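Local coordinates for L-talarate/Galactarate Dehydratase (Salmonella typhimurium, PDB 2PP0), which catalyses the magnesium-dependent dehydration of L-talarate and galactarate to 5-keto-4-deoxy-D-glucarate, and also epimerises L-talarate to galactarate, at residues B[293-304]-B[323-334]; B[164-172]-B[191-200]. All blocks are in the same frame, centred on the assembly; numbering follows the deposited sequence.

Both contacts join neighbouring strands around the barrel domain of this enolase-superfamily enzyme, and each delivers one of its two acid-base residues. Contact 2 (164-172 with 191-200) carries Lys197, the proton acceptor, and the substrate-binding Lys195; contact 1 (293-304 with 323-334) carries His328, the proton donor/acceptor, with Asp301 beside it. Their centres lie about 16 Å apart and their nearest atoms about 5 Å, without touching. Between them sits the active site: a bound glycerol, probably from the crystallisation liquor, is hydrogen-bonded by both Lys197 and His328. Glu252, a magnesium ligand, also links the two, taking a hydrogen bond from Gln299 and a salt bridge from Lys195.

Contact 1 (B[293-304]-B[323-334]); sequences NASDFVQPDAPR and RKLAPHFAMEVH
Pro300 and Leu325 meet at about a right angle, CD of the proline 3.5 Å from CD1 of the leucine, while on the other side of the strand pair Lys324 CB covers one face of the Phe297 ring, 3.7 Å from its centroid in a CH-pi contact. Strands 297-298 and 324-325 are parallel neighbours in the barrel of the C-terminal domain, connected by helix 308-320 in a beta-alpha-beta crossover. Val298 makes both of its backbone bonds to the 323-334 segment, N giving to Lys324 O at 2.9 Å and O accepting from Ala326 N. Beyond them His328 N bonds to Pro300 O. CG of His328 lies opposite the backbone N (chi1 164°), which carries the ring to Asp301, where ND1 donates to OD2 at 2.8 Å; the oxygen lies in the ring plane and accepts through its anti lone pair. The bond helps to set the ring's rotation; Asp301, also bonded to Tyr80, is assigned the role of making the histidine more basic. Arg304 NH1, salt-bridged to Glu278, approaches His328 CE1. At the opposite end Ser295 O lies over one face of the Arg323 guanidinium, and a water bridges Arg323 NH1 to Asp296 OD1, whose partner oxygen OD2 accepts from Ile274 N.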
loop_
_atom_site.group_PDB
_atom_site.type_symbol
_atom_site.label_atom_id
_atom_site.label_comp_id
_atom_site.label_asym_id
_atom_site.label_seq_id
_atom_site.Cartn_x
_atom_site.Cartn_y
_atom_site.Cartn_z
ATOM N N ASN B 293 1.494 5.439 -21.295
ATOM C CA ASN B 293 0.299 4.795 -21.843
ATOM C C ASN B 293 0.636 3.665 -22.819
ATOM O O ASN B 293 -0.015 3.488 -23.851
ATOM C CB ASN B 293 -0.572 5.851 -22.528
ATOM C CG ASN B 293 -1.081 6.899 -21.553
ATOM O OD1 ASN B 293 -1.127 8.088 -21.864
ATOM N ND2 ASN B 293 -1.470 6.457 -20.368
ATOM N N ALA B 294 1.648 2.885 -22.460
ATOM C CA ALA B 294 2.118 1.775 -23.283
ATOM C C ALA B 294 1.158 0.601 -23.453
ATOM O O ALA B 294 1.092 0.006 -24.533
ATOM C CB ALA B 294 3.445 1.264 -22.726
ATOM N N SER B 295 0.408 0.256 -22.408
ATOM C CA SER B 295 -0.480 -0.895 -22.514
ATOM C C SER B 295 -1.782 -0.847 -21.718
ATOM O O SER B 295 -1.914 -0.102 -20.747
ATOM C CB SER B 295 0.291 -2.159 -22.120
ATOM O OG SER B 295 0.761 -2.059 -20.780
ATOM N N ASP B 296 -2.726 -1.679 -22.149
ATOM C CA ASP B 296 -4.043 -1.808 -21.530
ATOM C C ASP B 296 -3.952 -2.759 -20.335
ATOM O O ASP B 296 -4.685 -2.617 -19.351
ATOM C CB ASP B 296 -5.031 -2.338 -22.573
ATOM C CG ASP B 296 -5.106 -1.441 -23.798
ATOM O OD1 ASP B 296 -5.626 -0.315 -23.671
ATOM O OD2 ASP B 296 -4.633 -1.853 -24.879
ATOM N N PHE B 297 -3.054 -3.736 -20.441
ATOM C CA PHE B 297 -2.804 -4.700 -19.368
ATOM C C PHE B 297 -1.357 -4.520 -18.924
ATOM O O PHE B 297 -0.449 -4.466 -19.760
ATOM C CB PHE B 297 -2.965 -6.152 -19.846
ATOM C CG PHE B 297 -4.390 -6.626 -19.936
ATOM C CD1 PHE B 297 -5.182 -6.305 -21.034
ATOM C CD2 PHE B 297 -4.934 -7.414 -18.922
ATOM C CE1 PHE B 297 -6.495 -6.763 -21.124
ATOM C CE2 PHE B 297 -6.246 -7.877 -19.000
ATOM C CZ PHE B 297 -7.029 -7.552 -20.104
ATOM N N VAL B 298 -1.141 -4.416 -17.618
ATOM C CA VAL B 298 0.202 -4.273 -17.073
ATOM C C VAL B 298 0.594 -5.646 -16.537
ATOM O O VAL B 298 -0.134 -6.236 -15.729
ATOM C CB VAL B 298 0.235 -3.225 -15.941
ATOM C CG1 VAL B 298 1.623 -3.147 -15.330
ATOM C CG2 VAL B 298 -0.174 -1.862 -16.496
ATOM N N GLN B 299 1.740 -6.155 -16.984
ATOM C CA GLN B 299 2.188 -7.480 -16.576
ATOM C C GLN B 299 3.481 -7.518 -15.773
ATOM O O GLN B 299 4.545 -7.883 -16.291
ATOM C CB GLN B 299 2.323 -8.361 -17.812
ATOM C CG GLN B 299 1.034 -8.432 -18.606
ATOM C CD GLN B 299 1.183 -9.213 -19.885
ATOM O OE1 GLN B 299 1.907 -8.801 -20.797
ATOM N NE2 GLN B 299 0.502 -10.352 -19.965
ATOM N N PRO B 300 3.407 -7.149 -14.487
ATOM C CA PRO B 300 4.612 -7.169 -13.669
ATOM C C PRO B 300 4.911 -8.586 -13.178
ATOM O O PRO B 300 4.056 -9.474 -13.227
ATOM C CB PRO B 300 4.284 -6.187 -12.552
ATOM C CG PRO B 300 2.806 -6.394 -12.354
ATOM C CD PRO B 300 2.255 -6.593 -13.747
ATOM N N ASP B 301 6.144 -8.781 -12.725
ATOM C CA ASP B 301 6.628 -10.069 -12.245
ATOM C C ASP B 301 7.267 -9.747 -10.897
ATOM O O ASP B 301 8.301 -9.090 -10.848
ATOM C CB ASP B 301 7.669 -10.586 -13.250
ATOM C CG ASP B 301 8.241 -11.938 -12.879
ATOM O OD1 ASP B 301 8.735 -12.086 -11.747
ATOM O OD2 ASP B 301 8.212 -12.849 -13.738
ATOM N N ALA B 302 6.650 -10.184 -9.802
ATOM C CA ALA B 302 7.189 -9.874 -8.479
ATOM C C ALA B 302 8.652 -10.277 -8.329
ATOM O O ALA B 302 9.470 -9.492 -7.854
ATOM C CB ALA B 302 6.333 -10.529 -7.381
ATOM N N PRO B 303 9.002 -11.518 -8.701
ATOM C CA PRO B 303 10.413 -11.895 -8.561
ATOM C C PRO B 303 11.332 -10.919 -9.315
ATOM O O PRO B 303 12.326 -10.444 -8.774
ATOM C CB PRO B 303 10.449 -13.305 -9.151
ATOM C CG PRO B 303 9.093 -13.855 -8.744
ATOM C CD PRO B 303 8.173 -12.684 -9.065
ATOM N N ARG B 304 10.957 -10.588 -10.546
ATOM C CA ARG B 304 11.751 -9.691 -11.382
ATOM C C ARG B 304 11.829 -8.224 -10.995
ATOM O O ARG B 304 12.843 -7.578 -11.261
ATOM C CB ARG B 304 11.279 -9.777 -12.825
ATOM C CG ARG B 304 11.778 -11.001 -13.537
ATOM C CD ARG B 304 11.557 -10.887 -15.022
ATOM N NE ARG B 304 12.163 -12.014 -15.713
ATOM C CZ ARG B 304 11.606 -12.633 -16.747
ATOM N NH1 ARG B 304 10.428 -12.223 -17.200
ATOM N NH2 ARG B 304 12.222 -13.663 -17.317
ATOM N N ARG B 323 -5.749 0.630 -15.723
ATOM C CA ARG B 323 -5.295 -0.533 -16.478
ATOM C C ARG B 323 -5.635 -1.846 -15.772
ATOM O O ARG B 323 -5.826 -1.877 -14.557
ATOM C CB ARG B 323 -3.775 -0.470 -16.671
ATOM C CG ARG B 323 -3.253 0.859 -17.169
ATOM C CD ARG B 323 -3.899 1.261 -18.488
ATOM N NE ARG B 323 -3.266 2.458 -19.049
ATOM C CZ ARG B 323 -3.643 3.038 -20.181
ATOM N NH1 ARG B 323 -4.656 2.539 -20.879
ATOM N NH2 ARG B 323 -2.998 4.111 -20.624
ATOM N N LYS B 324 -5.699 -2.928 -16.542
ATOM C CA LYS B 324 -5.972 -4.252 -15.988
ATOM C C LYS B 324 -4.632 -4.862 -15.593
ATOM O O LYS B 324 -3.573 -4.404 -16.041
ATOM C CB LYS B 324 -6.639 -5.153 -17.031
ATOM C CG LYS B 324 -8.029 -4.716 -17.487
ATOM C CD LYS B 324 -9.062 -4.871 -16.379
ATOM C CE LYS B 324 -10.479 -4.674 -16.916
ATOM N NZ LYS B 324 -10.801 -5.636 -18.019
ATOM N N LEU B 325 -4.678 -5.905 -14.770
ATOM C CA LEU B 325 -3.468 -6.573 -14.322
ATOM C C LEU B 325 -3.429 -8.036 -14.754
ATOM O O LEU B 325 -4.426 -8.749 -14.678
ATOM C CB LEU B 325 -3.356 -6.504 -12.793
ATOM C CG LEU B 325 -2.046 -7.029 -12.199
ATOM C CD1 LEU B 325 -0.949 -5.996 -12.440
ATOM C CD2 LEU B 325 -2.203 -7.286 -10.706
ATOM N N ALA B 326 -2.267 -8.475 -15.221
ATOM C CA ALA B 326 -2.066 -9.860 -15.632
ATOM C C ALA B 326 -0.603 -10.189 -15.354
ATOM O O ALA B 326 0.245 -10.132 -16.257
ATOM C CB ALA B 326 -2.385 -10.037 -17.112
ATOM N N PRO B 327 -0.289 -10.531 -14.090
ATOM C CA PRO B 327 1.068 -10.875 -13.648
ATOM C C PRO B 327 1.674 -12.008 -14.471
ATOM O O PRO B 327 0.964 -12.878 -14.985
ATOM C CB PRO B 327 0.874 -11.283 -12.187
ATOM C CG PRO B 327 -0.377 -10.561 -11.776
ATOM C CD PRO B 327 -1.256 -10.712 -12.991
ATOM N N HIS B 328 2.994 -12.003 -14.583
ATOM C CA HIS B 328 3.677 -13.030 -15.352
ATOM C C HIS B 328 4.277 -14.140 -14.497
ATOM O O HIS B 328 4.946 -13.872 -13.496
ATOM C CB HIS B 328 4.777 -12.387 -16.203
ATOM C CG HIS B 328 5.771 -13.365 -16.744
ATOM N ND1 HIS B 328 6.948 -13.667 -16.091
ATOM C CD2 HIS B 328 5.753 -14.131 -17.859
ATOM C CE1 HIS B 328 7.611 -14.577 -16.782
ATOM N NE2 HIS B 328 6.907 -14.876 -17.859
ATOM N N PHE B 329 4.016 -15.385 -14.892
ATOM C CA PHE B 329 4.584 -16.544 -14.205
ATOM C C PHE B 329 4.246 -16.575 -12.713
ATOM O O PHE B 329 3.230 -16.027 -12.283
ATOM C CB PHE B 329 6.109 -16.513 -14.415
ATOM C CG PHE B 329 6.817 -17.818 -14.138
ATOM C CD1 PHE B 329 6.343 -19.018 -14.660
ATOM C CD2 PHE B 329 8.010 -17.828 -13.419
ATOM C CE1 PHE B 329 7.055 -20.210 -14.474
ATOM C CE2 PHE B 329 8.728 -19.008 -13.229
ATOM C CZ PHE B 329 8.250 -20.202 -13.759
ATOM N N ALA B 330 5.104 -17.243 -11.947
ATOM C CA ALA B 330 4.986 -17.393 -10.496
ATOM C C ALA B 330 3.568 -17.266 -9.926
ATOM O O ALA B 330 3.323 -16.431 -9.054
ATOM C CB ALA B 330 5.913 -16.391 -9.809
ATOM N N MET B 331 2.645 -18.103 -10.400
ATOM C CA MET B 331 1.267 -18.047 -9.915
ATOM C C MET B 331 1.181 -18.301 -8.411
ATOM O O MET B 331 0.238 -17.855 -7.750
ATOM C CB MET B 331 0.371 -19.039 -10.685
ATOM C CG MET B 331 0.843 -20.490 -10.697
ATOM S SD MET B 331 -0.239 -21.583 -11.671
ATOM C CE MET B 331 0.223 -23.169 -10.968
ATOM N N GLU B 332 2.180 -18.994 -7.871
ATOM C CA GLU B 332 2.218 -19.302 -6.444
ATOM C C GLU B 332 2.261 -18.014 -5.627
ATOM O O GLU B 332 1.811 -17.972 -4.478
ATOM C CB GLU B 332 3.438 -20.172 -6.118
ATOM C CG GLU B 332 3.414 -21.589 -6.726
ATOM C CD GLU B 332 3.568 -21.617 -8.245
ATOM O OE1 GLU B 332 4.037 -20.615 -8.834
ATOM O OE2 GLU B 332 3.234 -22.656 -8.856
ATOM N N VAL B 333 2.806 -16.960 -6.227
ATOM C CA VAL B 333 2.883 -15.665 -5.566
ATOM C C VAL B 333 1.851 -14.700 -6.146
ATOM O O VAL B 333 1.154 -14.001 -5.407
ATOM C CB VAL B 333 4.280 -15.026 -5.730
ATOM C CG1 VAL B 333 4.284 -13.637 -5.122
ATOM C CG2 VAL B 333 5.343 -15.908 -5.068
ATOM N N HIS B 334 1.745 -14.668 -7.469
ATOM C CA HIS B 334 0.816 -13.753 -8.118
ATOM C C HIS B 334 -0.671 -14.020 -7.882
ATOM O O HIS B 334 -1.496 -13.138 -8.120
ATOM C CB HIS B 334 1.106 -13.687 -9.620
ATOM C CG HIS B 334 2.492 -13.216 -9.942
ATOM N ND1 HIS B 334 3.065 -12.121 -9.334
ATOM C CD2 HIS B 334 3.415 -13.685 -10.814
ATOM C CE1 HIS B 334 4.282 -11.936 -9.816
ATOM N NE2 HIS B 334 4.518 -12.872 -10.715
HETATM O O HOH W 1 -6.696 0.590 -20.711
HETATM O O HOH W 2 0.173 -12.706 -18.086
#

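Contact 2 (B[164-172]-B[191-200])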
loop_
_atom_site.group_PDB
_atom_site.type_symbol
_atom_site.label_atom_id
_atom_site.label_comp_id
_atom_site.label_asym_id
_atom_site.label_seq_id
_atom_site.Cartn_x
_atom_site.Cartn_y
_atom_site.Cartn_z
ATOM N N CYS B 164 -7.914 -17.886 -14.826
ATOM C CA CYS B 164 -6.605 -18.428 -15.163
ATOM C C CYS B 164 -6.523 -18.934 -16.606
ATOM O O CYS B 164 -7.456 -19.569 -17.104
ATOM C CB CYS B 164 -6.285 -19.563 -14.180
ATOM S SG CYS B 164 -4.600 -20.203 -14.220
ATOM N N TYR B 165 -5.408 -18.638 -17.276
ATOM C CA TYR B 165 -5.189 -19.092 -18.643
ATOM C C TYR B 165 -3.887 -19.899 -18.670
ATOM O O TYR B 165 -3.020 -19.716 -17.813
ATOM C CB TYR B 165 -5.111 -17.892 -19.607
ATOM C CG TYR B 165 -3.837 -17.071 -19.528
ATOM C CD1 TYR B 165 -2.704 -17.428 -20.265
ATOM C CD2 TYR B 165 -3.763 -15.938 -18.719
ATOM C CE1 TYR B 165 -1.527 -16.676 -20.200
ATOM C CE2 TYR B 165 -2.595 -15.178 -18.642
ATOM C CZ TYR B 165 -1.482 -15.553 -19.387
ATOM O OH TYR B 165 -0.330 -14.802 -19.317
ATOM N N ASN B 166 -3.751 -20.810 -19.627
ATOM C CA ASN B 166 -2.529 -21.603 -19.704
ATOM C C ASN B 166 -1.589 -21.114 -20.802
ATOM O O ASN B 166 -2.034 -20.688 -21.868
ATOM C CB ASN B 166 -2.842 -23.083 -19.937
ATOM C CG ASN B 166 -1.588 -23.898 -20.239
ATOM O OD1 ASN B 166 -1.091 -23.899 -21.364
ATOM N ND2 ASN B 166 -1.063 -24.576 -19.228
ATOM N N THR B 167 -0.288 -21.188 -20.523
ATOM C CA THR B 167 0.754 -20.763 -21.460
ATOM C C THR B 167 1.626 -21.946 -21.881
ATOM O O THR B 167 2.064 -22.027 -23.032
ATOM C CB THR B 167 1.662 -19.688 -20.817
ATOM O OG1 THR B 167 0.917 -18.476 -20.652
ATOM C CG2 THR B 167 2.887 -19.413 -21.687
ATOM N N SER B 168 1.869 -22.854 -20.937
ATOM C CA SER B 168 2.687 -24.044 -21.156
ATOM C C SER B 168 2.407 -24.810 -22.446
ATOM O O SER B 168 3.337 -25.259 -23.120
ATOM C CB SER B 168 2.528 -25.012 -19.980
ATOM O OG SER B 168 3.086 -24.477 -18.797
ATOM N N GLY B 169 1.131 -24.968 -22.785
ATOM C CA GLY B 169 0.785 -25.718 -23.980
ATOM C C GLY B 169 0.658 -24.940 -25.278
ATOM O O GLY B 169 0.109 -25.458 -26.254
ATOM N N GLY B 170 1.165 -23.711 -25.309
ATOM C CA GLY B 170 1.061 -22.921 -26.524
ATOM C C GLY B 170 2.375 -22.386 -27.067
ATOM O O GLY B 170 2.380 -21.381 -27.778
ATOM N N PHE B 171 3.480 -23.053 -26.744
ATOM C CA PHE B 171 4.806 -22.624 -27.199
ATOM C C PHE B 171 5.116 -22.978 -28.656
ATOM O O PHE B 171 4.501 -23.878 -29.237
ATOM C CB PHE B 171 5.877 -23.196 -26.267
ATOM C CG PHE B 171 6.084 -22.385 -25.012
ATOM C CD1 PHE B 171 6.984 -21.322 -24.997
ATOM C CD2 PHE B 171 5.381 -22.683 -23.843
ATOM C CE1 PHE B 171 7.188 -20.566 -23.834
ATOM C CE2 PHE B 171 5.574 -21.934 -22.674
ATOM C CZ PHE B 171 6.481 -20.874 -22.670
ATOM N N LEU B 172 6.086 -22.262 -29.232
ATOM C CA LEU B 172 6.483 -22.429 -30.634
ATOM C C LEU B 172 7.254 -23.686 -31.049
ATOM O O LEU B 172 7.423 -23.940 -32.241
ATOM C CB LEU B 172 7.259 -21.190 -31.097
ATOM C CG LEU B 172 6.392 -19.973 -31.436
ATOM C CD1 LEU B 172 7.265 -18.740 -31.584
ATOM C CD2 LEU B 172 5.602 -20.247 -32.716
ATOM N N ILE B 191 -9.382 -25.042 -17.344
ATOM C CA ILE B 191 -8.680 -23.801 -17.662
ATOM C C ILE B 191 -9.659 -22.731 -18.144
ATOM O O ILE B 191 -10.664 -23.042 -18.787
ATOM C CB ILE B 191 -7.592 -24.028 -18.747
ATOM C CG1 ILE B 191 -6.580 -22.881 -18.712
ATOM C CG2 ILE B 191 -8.228 -24.119 -20.128
ATOM C CD1 ILE B 191 -5.770 -22.834 -17.439
ATOM N N GLY B 192 -9.359 -21.470 -17.842
ATOM C CA GLY B 192 -10.234 -20.384 -18.242
ATOM C C GLY B 192 -9.791 -19.602 -19.465
ATOM O O GLY B 192 -10.498 -18.706 -19.920
ATOM N N GLY B 193 -8.623 -19.935 -20.003
ATOM C CA GLY B 193 -8.134 -19.230 -21.173
ATOM C C GLY B 193 -6.904 -19.887 -21.765
ATOM O O GLY B 193 -6.235 -20.682 -21.108
ATOM N N ILE B 194 -6.598 -19.542 -23.011
ATOM C CA ILE B 194 -5.451 -20.113 -23.713
ATOM C C ILE B 194 -4.615 -19.032 -24.383
ATOM O O ILE B 194 -5.151 -18.198 -25.105
ATOM C CB ILE B 194 -5.915 -21.094 -24.826
ATOM C CG1 ILE B 194 -6.574 -22.328 -24.205
ATOM C CG2 ILE B 194 -4.725 -21.483 -25.712
ATOM C CD1 ILE B 194 -5.637 -23.156 -23.329
ATOM N N LYS B 195 -3.305 -19.048 -24.155
ATOM C CA LYS B 195 -2.441 -18.068 -24.800
ATOM C C LYS B 195 -1.538 -18.801 -25.777
ATOM O O LYS B 195 -0.948 -19.831 -25.444
ATOM C CB LYS B 195 -1.576 -17.306 -23.787
ATOM C CG LYS B 195 -0.681 -16.262 -24.458
ATOM C CD LYS B 195 -0.010 -15.328 -23.468
ATOM C CE LYS B 195 1.052 -16.029 -22.652
ATOM N NZ LYS B 195 1.654 -15.070 -21.687
ATOM N N LEU B 196 -1.444 -18.271 -26.989
ATOM C CA LEU B 196 -0.615 -18.871 -28.022
ATOM C C LEU B 196 0.608 -18.002 -28.286
ATOM O O LEU B 196 0.502 -16.776 -28.384
ATOM C CB LEU B 196 -1.419 -19.025 -29.319
ATOM C CG LEU B 196 -0.669 -19.611 -30.521
ATOM C CD1 LEU B 196 -0.240 -21.038 -30.214
ATOM C CD2 LEU B 196 -1.567 -19.566 -31.753
ATOM N N LYS B 197 1.770 -18.634 -28.379
ATOM C CA LYS B 197 2.993 -17.902 -28.663
ATOM C C LYS B 197 3.031 -17.612 -30.160
ATOM O O LYS B 197 2.816 -18.512 -30.973
ATOM C CB LYS B 197 4.218 -18.732 -28.267
ATOM C CG LYS B 197 4.328 -19.009 -26.779
ATOM C CD LYS B 197 4.527 -17.719 -25.988
ATOM C CE LYS B 197 4.568 -17.982 -24.483
ATOM N NZ LYS B 197 4.821 -16.731 -23.721
ATOM N N VAL B 198 3.263 -16.354 -30.520
ATOM C CA VAL B 198 3.365 -15.961 -31.925
ATOM C C VAL B 198 4.652 -15.155 -32.071
ATOM O O VAL B 198 5.470 -15.128 -31.152
ATOM C CB VAL B 198 2.160 -15.094 -32.384
ATOM C CG1 VAL B 198 0.874 -15.911 -32.330
ATOM C CG2 VAL B 198 2.041 -13.851 -31.520
ATOM N N GLY B 199 4.846 -14.511 -33.219
ATOM C CA GLY B 199 6.046 -13.712 -33.412
ATOM C C GLY B 199 7.213 -14.379 -34.130
ATOM O O GLY B 199 8.311 -13.817 -34.178
ATOM N N GLN B 200 6.995 -15.566 -34.685
ATOM C CA GLN B 200 8.062 -16.263 -35.404
ATOM C C GLN B 200 8.281 -15.568 -36.750
ATOM O O GLN B 200 7.423 -14.821 -37.221
ATOM C CB GLN B 200 7.690 -17.732 -35.638
ATOM C CG GLN B 200 6.739 -17.977 -36.807
ATOM C CD GLN B 200 6.355 -19.446 -36.952
ATOM O OE1 GLN B 200 5.307 -19.884 -36.466
ATOM N NE2 GLN B 200 7.213 -20.218 -37.610
HETATM O O HOH W 3 -1.340 -22.546 -24.250
HETATM O O HOH W 4 1.890 -19.803 -24.942
HETATM O O HOH W 5 2.945 -21.244 -30.647
#
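The ring of Phe171 has CE of Lys197 over one face, 4.1 Å from the ring centroid in a CH-pi contact, and meets Ser168 CA at its edge. The Tyr165 ring has Lys195 CB and CE beside CE1, at an oblique approach, and meets Trp250 almost perpendicularly. Strand 194-197 opens the parallel barrel sheet of the C-terminal domain, and strand 161-166 reaches it through one bridge, Asn166 with Ile194; the axes of 164-166 and 194-197 are 35° apart. Asn166 makes two backbone bonds to the 191-200 segment, one on each side of its bridge partner Ile194: its N donates to Gly193 O at 2.9 Å, and its O accepts from Lys195 N. Its side chain turns back on its own segment, OD1 accepting from Gly169 N as an Asx motif. Farther on, Lys197 N donates to Gly170 O. Lys195 O packs against Gly170 CA at 3.8 Å, on the side where a side chain would stand.

Lys195 and Lys197 both leave the backbone toward 164-172, and their NZ atoms are held by acidic residues of the active site. Lys195, bent at its third torsion (chi3 70°), brings CE beside Thr167 OG1, itself bonded to Glu348; NZ forms salt bridges with Glu252 and Glu348. Lys197 NZ pairs with Asp226, a magnesium ligand, after its chain bends at chi2 (-64°) and passes Thr167 CG2 at 3.6 Å from CE. Lys195 NZ also donates to Tyr165 OH, 3.1 Å away.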